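PDB 4CZX: Pab-dependent poly(a)-specific ribonuclease subunit PAN2 from Neurospora crassa, which probably serves as the catalytic subunit of the PAN2-PAN3 deadenylase, which shortens mRNA poly(A) tails, and is represented here by its N-terminal WD40 domain. Local coordinates for residues S121-V129 with V138-V147; T32-W43 with R76-F87. All coordinates share one frame; numbering follows the deposited sequence. Where two conformers were deposited one is given.

How the interactions relate
Both contacts belong to the WD40 beta-propeller, whose blades are antiparallel sheets, but they work at different levels. Interaction 1 lies within one blade, joining its second and third strands, and is held chiefly by backbone hydrogen bonds, with apolar packing around Ile127 and a salt bridge to Glu126. Interaction 2 lies nearer the centre of the chain and joins two neighbouring blades through aromatic rings. The two meet directly: Ile127 touches Leu79, Val141 touches Ile86 and Thr124 touches Val81, so residues 76-87 are packed between residues 32-43 and the blade of interaction 1. Each contact has a largely buried middle and more exposed turns.

Interaction 1. Residues S121-V129 with V138-V147; sequences SKGTSEILV and VIDVNKGEVV
Three backbone hydrogen bonds join Ser125 and Ile127 to Ile139 and Val141 in the hairpin formed by strands 126-131 and 135-140, the second and third strands of a propeller blade. Ile127 and Ile139 are a hydrogen-bonded antiparallel pair: Ile127 N gives to Ile139 O at 3.0 Å, and Ile139 N returns the bond to Ile127 O. The bond from Val141 N to Ser125 O is short, 2.8 Å, yet its donor stands 39° above the carbonyl plane, where the chain leaves the strand. There Asp140 OD1 receives Lys143 N at 3.1 Å in an Asx motif, while Gly144 and Glu145 facing Asp140 make a G1 beta bulge.

Glu126 leaves the strand on the face opposite Ile127. An extended chain, with CG trans to the backbone N (chi1 -175°), lays its carboxylate across Val138, whose CG1 comes within 3.3 Å of Glu126 CD. Lys122 NZ, reaching back from a type II' turn, meets Glu126 OE2 at 2.8 Å from above the carboxylate plane, and OE1 is taken by the hydroxyl of Thr120.

Apolar packing continues around Ile127. Ile127 and Ile139 lie side by side and point the same way, CG1 of Ile127 resting 3.6 Å from CB of Ile139. At about a right angle to Ile127, Val141 sets its CG2 3.8 Å from Ile127 CG2. Further along, Val129 CG1 reaches Ile139 CD1, and Met117 and Phe119 of the preceding strand also touch Ile127.

With both its oxygens engaged, the carboxylate of Glu126 is restrained in its rotation. Lys122 probably offsets the charge of this largely buried residue, which would favour the ionised form beside the apolar Val138.

Interaction 2. Residues T32-W43 with R76-F87; sequences TIAFDNQDELLW and RQFLFVDKGVIF
Aromatic side chains of Phe78, Phe80 and Phe87 gather round Trp43 where two adjacent blades of the WD40 beta-propeller meet. Strands 32-35 and 77-80, the first strand of each blade, run nearly parallel, with axes 6.8 Å apart, too far for them to share a sheet.

Two CH-pi contacts seat the phenylalanines. Asp36 CA sits 3.6 Å from the centroid of the Phe80 ring, almost on the ring normal, and Trp43 CB covers a face of Phe78 in the same way. The indole meets the rings of Phe78 and Phe80 obliquely, but Phe87 turns its edge to the six-membered ring of Trp43 in an offset edge-to-face pair, planes 71° apart.

Aliphatic groups complete the packing. Val85 CG2 meets the indole obliquely, 3.7 Å from Trp43 CZ2. Ala34 CB touches both Phe78 and Phe80, meeting the latter at its ring edge, 3.8 Å from CE2, and the methyl CG2 of Thr32 touches Phe78 CE2.

Polar groups bound this packing. A water bridges Thr32 OG1 and Phe78 N, accepting from the latter. Asp36 OD1 receives Gln38 N in an Asx turn; OD2 forms a salt bridge with Arg98, which also bonds to Val81 O, tying the loops of the two blades together. A chi1 of -154° swings the Asp36 carboxylate away from its own amide nitrogen; it lies obliquely against Phe80 and extends to the indole, where Trp43 NE1 donates to Asp36 OD2 at 3.0 Å, approaching on the anti side and 31° out of the carboxylate plane.

Interaction 1. Residues S121-V129 with V138-V147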
loop_
_atom_site.group_PDB
_atom_site.type_symbol
_atom_site.label_atom_id
_atom_site.label_comp_id
_atom_site.label_asym_id
_atom_site.label_seq_id
_atom_site.Cartn_x
_atom_site.Cartn_y
_atom_site.Cartn_z
ATOM N N SER A 121 22.405 36.256 -17.648
ATOM C CA SER A 121 23.698 36.912 -17.815
ATOM C C SER A 121 24.741 36.374 -16.838
ATOM O O SER A 121 25.866 36.880 -16.787
ATOM C CB SER A 121 23.561 38.426 -17.634
ATOM O OG SER A 121 23.255 38.747 -16.287
ATOM N N LYS A 122 24.381 35.335 -16.088
ATOM C CA LYS A 122 25.215 34.916 -14.959
ATOM C C LYS A 122 25.735 33.492 -15.090
ATOM O O LYS A 122 25.887 32.775 -14.098
ATOM C CB LYS A 122 24.435 35.084 -13.655
ATOM C CG LYS A 122 23.974 36.516 -13.440
ATOM C CD LYS A 122 23.246 36.706 -12.128
ATOM C CE LYS A 122 22.628 38.094 -12.093
ATOM N NZ LYS A 122 21.759 38.283 -10.904
ATOM N N GLY A 123 26.038 33.098 -16.319
ATOM C CA GLY A 123 26.567 31.776 -16.579
ATOM C C GLY A 123 25.553 30.726 -16.193
ATOM O O GLY A 123 24.427 30.736 -16.672
ATOM N N THR A 124 25.933 29.814 -15.312
ATOM C CA THR A 124 24.985 28.773 -14.926
ATOM C C THR A 124 24.434 28.996 -13.520
ATOM O O THR A 124 23.782 28.121 -12.964
ATOM C CB THR A 124 25.630 27.381 -15.009
ATOM O OG1 THR A 124 26.883 27.391 -14.313
ATOM C CG2 THR A 124 25.860 26.986 -16.469
ATOM N N SER A 125 24.685 30.172 -12.954
ATOM C CA SER A 125 24.286 30.470 -11.584
ATOM C C SER A 125 22.824 30.900 -11.477
ATOM O O SER A 125 22.255 30.927 -10.385
ATOM C CB SER A 125 25.183 31.567 -10.998
ATOM O OG SER A 125 26.554 31.268 -11.184
ATOM N N GLU A 126 22.222 31.264 -12.611
ATOM C CA GLU A 126 20.873 31.827 -12.599
ATOM C C GLU A 126 20.043 31.409 -13.813
ATOM O O GLU A 126 20.551 31.321 -14.932
ATOM C CB GLU A 126 20.958 33.357 -12.528
ATOM C CG GLU A 126 19.634 34.086 -12.390
ATOM C CD GLU A 126 19.793 35.607 -12.389
ATOM O OE1 GLU A 126 19.793 36.214 -13.484
ATOM O OE2 GLU A 126 19.904 36.198 -11.291
ATOM N N ILE A 127 18.761 31.145 -13.590
ATOM C CA ILE A 127 17.866 30.860 -14.699
ATOM C C ILE A 127 16.639 31.762 -14.706
ATOM O O ILE A 127 16.226 32.294 -13.673
ATOM C CB ILE A 127 17.386 29.395 -14.700
ATOM C CG1 ILE A 127 16.713 29.039 -13.369
ATOM C CG2 ILE A 127 18.530 28.458 -15.026
ATOM C CD1 ILE A 127 16.152 27.623 -13.338
ATOM N N LEU A 128 16.076 31.929 -15.895
ATOM C CA LEU A 128 14.800 32.607 -16.079
ATOM C C LEU A 128 13.759 31.554 -16.414
ATOM O O LEU A 128 14.016 30.690 -17.249
ATOM C CB LEU A 128 14.902 33.644 -17.197
ATOM C CG LEU A 128 13.601 34.325 -17.635
ATOM C CD1 LEU A 128 13.080 35.282 -16.566
ATOM C CD2 LEU A 128 13.816 35.064 -18.967
ATOM N N VAL A 129 12.591 31.597 -15.776
ATOM C CA VAL A 129 11.561 30.627 -16.117
ATOM C C VAL A 129 10.282 31.384 -16.449
ATOM O O VAL A 129 9.984 32.425 -15.859
ATOM C CB VAL A 129 11.307 29.573 -14.987
ATOM C CG1 VAL A 129 12.634 28.923 -14.526
ATOM C CG2 VAL A 129 10.544 30.168 -13.818
ATOM N N VAL A 138 12.862 34.613 -11.729
ATOM C CA VAL A 138 14.305 34.468 -11.786
ATOM C C VAL A 138 14.747 33.597 -10.597
ATOM O O VAL A 138 14.383 33.867 -9.451
ATOM C CB VAL A 138 15.009 35.838 -11.754
ATOM C CG1 VAL A 138 16.495 35.655 -11.938
ATOM C CG2 VAL A 138 14.450 36.760 -12.841
ATOM N N ILE A 139 15.515 32.548 -10.877
ATOM C CA ILE A 139 15.937 31.593 -9.847
ATOM C C ILE A 139 17.457 31.541 -9.698
ATOM O O ILE A 139 18.181 31.394 -10.693
ATOM C CB ILE A 139 15.403 30.168 -10.161
ATOM C CG1 ILE A 139 13.883 30.124 -9.973
ATOM C CG2 ILE A 139 16.085 29.116 -9.288
ATOM C CD1 ILE A 139 13.195 28.885 -10.563
ATOM N N ASP A 140 17.925 31.684 -8.456
ATOM C CA ASP A 140 19.324 31.465 -8.089
ATOM C C ASP A 140 19.547 29.961 -8.033
ATOM O O ASP A 140 18.994 29.278 -7.168
ATOM C CB ASP A 140 19.647 32.120 -6.736
ATOM C CG ASP A 140 21.133 32.021 -6.344
ATOM O OD1 ASP A 140 21.830 31.045 -6.704
ATOM O OD2 ASP A 140 21.599 32.928 -5.628
ATOM N N VAL A 141 20.352 29.456 -8.960
ATOM C CA VAL A 141 20.578 28.022 -9.103
ATOM C C VAL A 141 21.440 27.472 -7.959
ATOM O O VAL A 141 21.303 26.311 -7.557
ATOM C CB VAL A 141 21.221 27.723 -10.482
ATOM C CG1 VAL A 141 21.580 26.263 -10.622
ATOM C CG2 VAL A 141 20.225 28.120 -11.612
ATOM N N ASN A 142 22.302 28.314 -7.408
ATOM C CA ASN A 142 23.145 27.876 -6.299
ATOM C C ASN A 142 22.357 27.741 -5.002
ATOM O O ASN A 142 22.521 26.767 -4.270
ATOM C CB ASN A 142 24.316 28.837 -6.117
ATOM C CG ASN A 142 25.256 28.817 -7.296
ATOM O OD1 ASN A 142 25.574 27.753 -7.827
ATOM N ND2 ASN A 142 25.683 29.992 -7.734
ATOM N N LYS A 143 21.490 28.711 -4.730
ATOM C CA LYS A 143 20.714 28.703 -3.495
ATOM C C LYS A 143 19.412 27.924 -3.646
ATOM O O LYS A 143 18.839 27.466 -2.661
ATOM C CB LYS A 143 20.418 30.133 -3.041
ATOM C CG LYS A 143 21.629 30.873 -2.460
ATOM C CD LYS A 143 21.241 32.280 -2.032
ATOM C CE LYS A 143 22.414 33.061 -1.469
ATOM N NZ LYS A 143 22.098 34.521 -1.453
ATOM N N GLY A 144 18.944 27.774 -4.881
ATOM C CA GLY A 144 17.680 27.108 -5.127
ATOM C C GLY A 144 16.506 27.914 -4.602
ATOM O O GLY A 144 15.624 27.388 -3.914
ATOM N N GLU A 145 16.502 29.205 -4.912
ATOM C CA GLU A 145 15.404 30.070 -4.515
ATOM C C GLU A 145 15.068 31.089 -5.602
ATOM O O GLU A 145 15.938 31.523 -6.363
ATOM C CB GLU A 145 15.737 30.790 -3.208
ATOM C CG GLU A 145 16.941 31.706 -3.281
ATOM C CD GLU A 145 17.454 32.129 -1.906
ATOM O OE1 GLU A 145 17.287 31.355 -0.933
ATOM O OE2 GLU A 145 18.037 33.234 -1.804
ATOM N N VAL A 146 13.794 31.455 -5.664
ATOM C CA VAL A 146 13.344 32.570 -6.483
ATOM C C VAL A 146 13.918 33.862 -5.920
ATOM O O VAL A 146 13.797 34.126 -4.725
ATOM C CB VAL A 146 11.803 32.655 -6.523
ATOM C CG1 VAL A 146 11.351 33.916 -7.259
ATOM C CG2 VAL A 146 11.224 31.411 -7.184
ATOM N N VAL A 147 14.555 34.661 -6.772
ATOM C CA VAL A 147 15.148 35.921 -6.328
ATOM C C VAL A 147 14.405 37.124 -6.900
ATOM O O VAL A 147 14.570 38.248 -6.435
ATOM C CB VAL A 147 16.635 36.018 -6.722
ATOM C CG1 VAL A 147 17.438 34.971 -5.976
ATOM C CG2 VAL A 147 16.800 35.855 -8.228
#

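Interaction 2. Residues T32-W43 with R76-F87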
loop_
_atom_site.group_PDB
_atom_site.type_symbol
_atom_site.label_atom_id
_atom_site.label_comp_id
_atom_site.label_asym_id
_atom_site.label_seq_id
_atom_site.Cartn_x
_atom_site.Cartn_y
_atom_site.Cartn_z
ATOM N N THR A 32 9.886 15.595 -24.091
ATOM C CA THR A 32 11.074 16.363 -24.469
ATOM C C THR A 32 12.298 15.445 -24.385
ATOM O O THR A 32 12.279 14.435 -23.664
ATOM C CB THR A 32 11.257 17.609 -23.557
ATOM O OG1 THR A 32 12.353 18.407 -24.020
ATOM C CG2 THR A 32 11.517 17.192 -22.099
ATOM N N ILE A 33 13.338 15.756 -25.151
ATOM C CA ILE A 33 14.633 15.092 -24.988
ATOM C C ILE A 33 15.751 16.125 -25.042
ATOM O O ILE A 33 15.608 17.170 -25.686
ATOM C CB ILE A 33 14.883 14.002 -26.070
ATOM C CG1 ILE A 33 15.192 14.637 -27.433
ATOM C CG2 ILE A 33 13.678 13.027 -26.182
ATOM C CD1 ILE A 33 15.388 13.620 -28.542
ATOM N N ALA A 34 16.860 15.837 -24.366
ATOM C CA ALA A 34 18.040 16.710 -24.421
ATOM C C ALA A 34 19.312 15.967 -24.050
ATOM O O ALA A 34 19.361 15.241 -23.054
ATOM C CB ALA A 34 17.867 17.919 -23.497
ATOM N N PHE A 35 20.346 16.161 -24.859
ATOM C CA PHE A 35 21.687 15.719 -24.515
ATOM C C PHE A 35 22.230 16.484 -23.320
ATOM O O PHE A 35 22.180 17.709 -23.296
ATOM C CB PHE A 35 22.624 15.909 -25.708
ATOM C CG PHE A 35 22.499 14.845 -26.751
ATOM C CD1 PHE A 35 23.063 13.593 -26.548
ATOM C CD2 PHE A 35 21.837 15.099 -27.944
ATOM C CE1 PHE A 35 22.959 12.609 -27.510
ATOM C CE2 PHE A 35 21.732 14.124 -28.915
ATOM C CZ PHE A 35 22.290 12.875 -28.699
ATOM N N ASP A 36 22.754 15.758 -22.334
ATOM C CA ASP A 36 23.507 16.365 -21.243
ATOM C C ASP A 36 24.790 16.992 -21.797
ATOM O O ASP A 36 25.263 16.622 -22.877
ATOM C CB ASP A 36 23.869 15.298 -20.185
ATOM C CG ASP A 36 24.066 15.873 -18.797
ATOM O OD1 ASP A 36 24.679 16.954 -18.654
ATOM O OD2 ASP A 36 23.610 15.220 -17.834
ATOM N N ASN A 37 25.396 17.907 -21.057
ATOM C CA ASN A 37 26.727 18.338 -21.482
ATOM C C ASN A 37 27.859 17.612 -20.738
ATOM O O ASN A 37 29.018 17.997 -20.848
ATOM C CB ASN A 37 26.884 19.863 -21.362
ATOM C CG ASN A 37 26.507 20.402 -20.001
ATOM O OD1 ASN A 37 26.539 19.690 -18.999
ATOM N ND2 ASN A 37 26.147 21.683 -19.957
ATOM N N GLN A 38 27.532 16.549 -20.002
ATOM C CA GLN A 38 28.565 15.677 -19.453
ATOM C C GLN A 38 28.075 14.240 -19.329
ATOM O O GLN A 38 26.865 13.962 -19.435
ATOM C CB GLN A 38 29.036 16.176 -18.089
ATOM C CG GLN A 38 27.936 16.211 -17.043
ATOM C CD GLN A 38 28.459 16.564 -15.662
ATOM O OE1 GLN A 38 28.672 15.685 -14.824
ATOM N NE2 GLN A 38 28.661 17.856 -15.417
ATOM N N ASP A 39 29.030 13.338 -19.129
ATOM C CA ASP A 39 28.768 11.943 -18.788
ATOM C C ASP A 39 28.069 11.144 -19.890
ATOM O O ASP A 39 27.547 10.056 -19.624
ATOM C CB ASP A 39 27.946 11.873 -17.495
ATOM C CG ASP A 39 28.709 12.413 -16.307
ATOM O OD1 ASP A 39 29.948 12.465 -16.404
ATOM O OD2 ASP A 39 28.090 12.786 -15.291
ATOM N N GLU A 40 28.064 11.676 -21.111
ATOM C CA GLU A 40 27.522 10.957 -22.265
ATOM C C GLU A 40 26.036 10.620 -22.108
ATOM O O GLU A 40 25.558 9.600 -22.617
ATOM C CB GLU A 40 28.316 9.672 -22.504
ATOM C CG GLU A 40 29.770 9.927 -22.829
ATOM C CD GLU A 40 29.903 10.760 -24.080
ATOM O OE1 GLU A 40 29.732 10.189 -25.176
ATOM O OE2 GLU A 40 30.141 11.983 -23.959
ATOM N N LEU A 41 25.300 11.485 -21.420
ATOM C CA LEU A 41 23.896 11.189 -21.131
ATOM C C LEU A 41 22.930 11.835 -22.116
ATOM O O LEU A 41 23.120 12.974 -22.553
ATOM C CB LEU A 41 23.537 11.639 -19.712
ATOM C CG LEU A 41 24.306 10.957 -18.580
ATOM C CD1 LEU A 41 23.888 11.525 -17.231
ATOM C CD2 LEU A 41 24.097 9.448 -18.637
ATOM N N LEU A 42 21.890 11.084 -22.456
ATOM C CA LEU A 42 20.703 11.636 -23.108
ATOM C C LEU A 42 19.525 11.531 -22.144
ATOM O O LEU A 42 19.250 10.452 -21.594
ATOM C CB LEU A 42 20.391 10.902 -24.411
ATOM C CG LEU A 42 19.153 11.393 -25.181
ATOM C CD1 LEU A 42 19.379 12.781 -25.780
ATOM C CD2 LEU A 42 18.772 10.401 -26.267
ATOM N N TRP A 43 18.834 12.646 -21.932
ATOM C CA TRP A 43 17.684 12.687 -21.032
ATOM C C TRP A 43 16.359 12.734 -21.787
ATOM O O TRP A 43 16.222 13.465 -22.777
ATOM C CB TRP A 43 17.796 13.889 -20.100
ATOM C CG TRP A 43 18.925 13.739 -19.105
ATOM C CD1 TRP A 43 20.240 14.041 -19.306
ATOM C CD2 TRP A 43 18.832 13.219 -17.769
ATOM N NE1 TRP A 43 20.972 13.757 -18.172
ATOM C CE2 TRP A 43 20.130 13.253 -17.216
ATOM C CE3 TRP A 43 17.774 12.738 -16.984
ATOM C CZ2 TRP A 43 20.404 12.822 -15.910
ATOM C CZ3 TRP A 43 18.049 12.306 -15.685
ATOM C CH2 TRP A 43 19.349 12.357 -15.163
ATOM N N ARG A 76 8.692 19.419 -19.122
ATOM C CA ARG A 76 8.679 20.396 -20.216
ATOM C C ARG A 76 10.041 20.645 -20.842
ATOM O O ARG A 76 10.136 20.869 -22.060
ATOM C CB ARG A 76 8.099 21.721 -19.721
ATOM C CG ARG A 76 6.720 21.589 -19.084
ATOM C CD ARG A 76 5.711 22.262 -19.929
ATOM N NE ARG A 76 4.347 22.086 -19.462
ATOM C CZ ARG A 76 3.349 21.744 -20.272
ATOM N NH1 ARG A 76 3.598 21.533 -21.557
ATOM N NH2 ARG A 76 2.121 21.591 -19.792
ATOM N N GLN A 77 11.086 20.636 -20.018
ATOM C CA GLN A 77 12.438 20.989 -20.485
ATOM C C GLN A 77 13.503 20.575 -19.461
ATOM O O GLN A 77 13.223 20.517 -18.254
ATOM C CB GLN A 77 12.540 22.497 -20.753
ATOM C CG GLN A 77 13.812 22.956 -21.516
ATOM C CD GLN A 77 14.017 24.468 -21.452
ATOM O OE1 GLN A 77 13.060 25.225 -21.298
ATOM N NE2 GLN A 77 15.272 24.907 -21.509
ATOM N N PHE A 78 14.699 20.280 -19.971
ATOM C CA PHE A 78 15.905 20.057 -19.167
ATOM C C PHE A 78 16.872 21.234 -19.315
ATOM O O PHE A 78 16.910 21.892 -20.366
ATOM C CB PHE A 78 16.650 18.796 -19.608
ATOM C CG PHE A 78 15.847 17.531 -19.553
ATOM C CD1 PHE A 78 15.692 16.836 -18.360
ATOM C CD2 PHE A 78 15.316 16.989 -20.718
ATOM C CE1 PHE A 78 14.967 15.640 -18.323
ATOM C CE2 PHE A 78 14.592 15.799 -20.688
ATOM C CZ PHE A 78 14.420 15.122 -19.485
ATOM N N LEU A 79 17.654 21.496 -18.270
ATOM C CA LEU A 79 18.881 22.294 -18.402
ATOM C C LEU A 79 19.976 21.617 -17.591
ATOM O O LEU A 79 19.680 20.892 -16.636
ATOM C CB LEU A 79 18.700 23.736 -17.923
ATOM C CG LEU A 79 17.977 24.756 -18.811
ATOM C CD1 LEU A 79 17.943 26.089 -18.085
ATOM C CD2 LEU A 79 18.648 24.896 -20.175
ATOM N N PHE A 80 21.227 21.862 -17.969
ATOM C CA PHE A 80 22.357 21.157 -17.385
ATOM C C PHE A 80 23.428 22.082 -16.837
ATOM O O PHE A 80 23.858 23.027 -17.520
ATOM C CB PHE A 80 22.979 20.226 -18.429
ATOM C CG PHE A 80 21.992 19.298 -19.044
ATOM C CD1 PHE A 80 21.600 18.147 -18.374
ATOM C CD2 PHE A 80 21.409 19.595 -20.274
ATOM C CE1 PHE A 80 20.650 17.293 -18.922
ATOM C CE2 PHE A 80 20.471 18.744 -20.833
ATOM C CZ PHE A 80 20.092 17.589 -20.158
ATOM N N VAL A 81 23.863 21.795 -15.607
ATOM C CA VAL A 81 24.993 22.484 -14.982
ATOM C C VAL A 81 25.922 21.459 -14.340
ATOM O O VAL A 81 25.619 20.266 -14.320
ATOM C CB VAL A 81 24.536 23.512 -13.928
ATOM C CG1 VAL A 81 23.545 24.512 -14.558
ATOM C CG2 VAL A 81 23.898 22.819 -12.748
ATOM N N ASP A 82 27.066 21.912 -13.835
ATOM C CA ASP A 82 28.033 20.985 -13.258
ATOM C C ASP A 82 27.447 20.132 -12.128
ATOM O O ASP A 82 27.659 18.922 -12.095
ATOM C CB ASP A 82 29.263 21.752 -12.760
ATOM C CG ASP A 82 30.109 22.286 -13.901
ATOM O OD1 ASP A 82 29.968 21.775 -15.035
ATOM O OD2 ASP A 82 30.912 23.214 -13.672
ATOM N N LYS A 83 26.688 20.750 -11.226
ATOM C CA LYS A 83 26.188 20.035 -10.044
ATOM C C LYS A 83 25.071 19.036 -10.352
ATOM O O LYS A 83 24.907 18.039 -9.646
ATOM C CB LYS A 83 25.692 21.030 -8.995
ATOM C CG LYS A 83 26.797 21.731 -8.205
ATOM C CD LYS A 83 26.280 23.058 -7.664
ATOM C CE LYS A 83 27.011 23.512 -6.408
ATOM N NZ LYS A 83 26.403 24.775 -5.879
ATOM N N GLY A 84 24.285 19.302 -11.388
ATOM C CA GLY A 84 23.204 18.396 -11.720
ATOM C C GLY A 84 22.311 18.871 -12.845
ATOM O O GLY A 84 22.694 19.727 -13.643
ATOM N N VAL A 85 21.111 18.306 -12.894
ATOM C CA VAL A 85 20.168 18.591 -13.961
ATOM C C VAL A 85 19.009 19.401 -13.417
ATOM O O VAL A 85 18.494 19.107 -12.334
ATOM C CB VAL A 85 19.632 17.298 -14.589
ATOM C CG1 VAL A 85 18.666 17.622 -15.782
ATOM C CG2 VAL A 85 20.794 16.405 -15.012
ATOM N N ILE A 86 18.588 20.410 -14.175
ATOM C CA ILE A 86 17.400 21.177 -13.826
ATOM C C ILE A 86 16.225 20.726 -14.696
ATOM O O ILE A 86 16.354 20.563 -15.916
ATOM C CB ILE A 86 17.634 22.689 -13.973
ATOM C CG1 ILE A 86 18.968 23.079 -13.317
ATOM C CG2 ILE A 86 16.483 23.488 -13.358
ATOM C CD1 ILE A 86 19.304 24.537 -13.466
ATOM N N PHE A 87 15.101 20.482 -14.036
ATOM C CA PHE A 87 13.896 19.935 -14.669
ATOM C C PHE A 87 12.743 20.917 -14.515
ATOM O O PHE A 87 12.482 21.394 -13.406
ATOM C CB PHE A 87 13.500 18.597 -14.030
ATOM C CG PHE A 87 14.622 17.586 -13.942
ATOM C CD1 PHE A 87 15.443 17.520 -12.813
ATOM C CD2 PHE A 87 14.804 16.661 -14.958
ATOM C CE1 PHE A 87 16.472 16.558 -12.715
ATOM C CE2 PHE A 87 15.802 15.703 -14.881
ATOM C CZ PHE A 87 16.650 15.644 -13.756
HETATM O O HOH W 1 14.627 19.676 -22.819
#